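Side-chain contact in benzoate 1,2-dioxygenase beta subunit (Burkholderia mallei ATCC 23344, PDB 3E99), which is probably the non-catalytic, NTF2-like subunit of a ring-hydroxylating dioxygenase that converts benzoate to its cis-dihydrodiol: residues Arg19-Asp23 with Lys24-Ala28. Sequence-based numbering, arbitrary orientation.
Sequences RLLDD and KAWDA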
loop_
_atom_site.group_PDB
_atom_site.type_symbol
_atom_site.label_atom_id
_atom_site.label_comp_id
_atom_site.label_asym_id
_atom_site.label_seq_id
_atom_site.Cartn_x
_atom_site.Cartn_y
_atom_site.Cartn_z
ATOM N N ARG A 19 2.549 12.324 -5.777
ATOM C CA ARG A 19 2.507 12.275 -7.233
ATOM C C ARG A 19 3.377 13.357 -7.871
ATOM O O ARG A 19 4.049 13.121 -8.900
ATOM C CB ARG A 19 1.067 12.398 -7.779
ATOM C CG ARG A 19 0.991 12.521 -9.301
ATOM C CD ARG A 19 -0.397 12.308 -9.804
ATOM N NE ARG A 19 -1.387 13.064 -9.071
ATOM C CZ ARG A 19 -1.628 14.360 -9.214
ATOM N NH1 ARG A 19 -0.944 15.090 -10.064
ATOM N NH2 ARG A 19 -2.604 14.924 -8.531
ATOM N N LEU A 20 3.375 14.555 -7.289
ATOM C CA LEU A 20 4.165 15.634 -7.876
ATOM C C LEU A 20 5.680 15.302 -7.860
ATOM O O LEU A 20 6.404 15.673 -8.790
ATOM C CB LEU A 20 3.838 16.978 -7.213
ATOM C CG LEU A 20 2.376 17.394 -7.445
ATOM C CD1 LEU A 20 2.043 18.637 -6.633
ATOM C CD2 LEU A 20 2.019 17.580 -8.924
ATOM N N LEU A 21 6.140 14.554 -6.865
ATOM C CA LEU A 21 7.517 14.058 -6.831
ATOM C C LEU A 21 7.732 12.967 -7.855
ATOM O O LEU A 21 8.725 12.952 -8.572
ATOM C CB LEU A 21 7.888 13.491 -5.438
ATOM C CG LEU A 21 8.018 14.458 -4.296
ATOM C CD1 LEU A 21 8.080 13.710 -2.951
ATOM C CD2 LEU A 21 9.254 15.332 -4.541
ATOM N N ASP A 22 6.804 12.024 -7.918
ATOM C CA ASP A 22 6.975 10.901 -8.831
ATOM C C ASP A 22 6.965 11.383 -10.279
ATOM O O ASP A 22 7.647 10.806 -11.118
ATOM C CB ASP A 22 5.901 9.844 -8.657
ATOM C CG ASP A 22 6.011 9.095 -7.331
ATOM O OD1 ASP A 22 7.115 8.978 -6.780
ATOM O OD2 ASP A 22 4.979 8.560 -6.883
ATOM N N ASP A 23 6.223 12.436 -10.539
ATOM C CA ASP A 23 6.108 12.994 -11.895
ATOM C C ASP A 23 7.062 14.169 -12.166
ATOM O O ASP A 23 7.001 14.774 -13.230
ATOM C CB ASP A 23 4.685 13.397 -12.176
ATOM C CG ASP A 23 3.760 12.187 -12.424
ATOM O OD1 ASP A 23 4.259 11.054 -12.626
ATOM O OD2 ASP A 23 2.525 12.394 -12.351
ATOM N N LYS A 24 7.949 14.461 -11.208
ATOM C CA LYS A 24 9.017 15.432 -11.328
ATOM C C LYS A 24 8.531 16.840 -11.603
ATOM O O LYS A 24 9.218 17.630 -12.270
ATOM C CB LYS A 24 10.036 14.920 -12.346
ATOM C CG LYS A 24 10.346 13.429 -12.019
ATOM C CD LYS A 24 11.575 12.869 -12.597
ATOM C CE LYS A 24 11.770 11.387 -12.167
ATOM N NZ LYS A 24 12.369 11.224 -10.791
ATOM N N ALA A 25 7.366 17.145 -11.035
ATOM C CA ALA A 25 6.717 18.455 -11.111
ATOM C C ALA A 25 7.170 19.279 -9.899
ATOM O O ALA A 25 6.406 19.501 -8.962
ATOM C CB ALA A 25 5.197 18.280 -11.071
ATOM N N TRP A 26 8.407 19.756 -9.937
ATOM C CA TRP A 26 9.089 20.215 -8.709
ATOM C C TRP A 26 8.485 21.496 -8.168
ATOM O O TRP A 26 8.327 21.630 -6.977
ATOM C CB TRP A 26 10.599 20.422 -8.954
ATOM C CG TRP A 26 11.277 19.334 -9.594
ATOM C CD1 TRP A 26 11.898 19.358 -10.815
ATOM C CD2 TRP A 26 11.449 18.013 -9.085
ATOM N NE1 TRP A 26 12.433 18.140 -11.096
ATOM C CE2 TRP A 26 12.183 17.292 -10.045
ATOM C CE3 TRP A 26 11.067 17.369 -7.902
ATOM C CZ2 TRP A 26 12.519 15.957 -9.874
ATOM C CZ3 TRP A 26 11.393 16.030 -7.733
ATOM C CH2 TRP A 26 12.109 15.335 -8.730
ATOM N N ASP A 27 8.128 22.450 -9.055
ATOM C CA ASP A 27 7.499 23.697 -8.612
ATOM C C ASP A 27 6.116 23.488 -8.018
ATOM O O ASP A 27 5.784 24.074 -7.003
ATOM C CB ASP A 27 7.431 24.725 -9.753
ATOM C CG ASP A 27 8.792 25.124 -10.254
ATOM O OD1 ASP A 27 9.793 24.861 -9.551
ATOM O OD2 ASP A 27 8.854 25.716 -11.346
ATOM N N ALA A 28 5.299 22.672 -8.655
ATOM C CA ALA A 28 3.975 22.311 -8.102
ATOM C C ALA A 28 4.097 21.610 -6.732
ATOM O O ALA A 28 3.312 21.868 -5.793
ATOM C CB ALA A 28 3.214 21.429 -9.108
HETATM O O HOH W 1 10.742 11.259 -8.667
#
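Leu20 and Leu21 close the end of helix 7-22 with two backbone bonds from the turn: Ala25 N donates to Leu20 O (2.9 Å) and Lys24 N to Leu21 O (3.1 Å). Lys24, the C-prime residue, has positive phi (60°) and turns the chain out of the helix; Ala25 follows as the N-cap of helix 26-30.

The side chain of Leu20 bridges the bend. With CG beside its own backbone N (chi1 -63°), one methyl, CD2, lies against Ala25 CB at 3.9 Å, while the other, CD1, meets Ala28 CB at the same distance, in the first turn of the next helix. Leu21 heads for the indole instead: its CD2 arrives at the edge of Trp26, in the ring plane, 3.9 Å from CZ3, and the two side chains cross at about a right angle. Over one face of that ring, displaced toward the rim, lies Lys24 O.

Lys24 stretches out and bends only at its last torsion, bringing NZ to a water at 2.7 Å. This water donates to Leu21 O, giving that carbonyl a second hydrogen bond; NZ also bonds Thr88 O. Beyond the turn, Trp26 packs on Val73 and Ile76 of helix 66-82, and Asp22 OD1 bonds His92 ND1, tying the helix end to strand 89-103.

The paired bonds around a positive-phi residue make this a Schellman motif, here joining two successive helices of the NTF2-like fold ahead of its curved sheet.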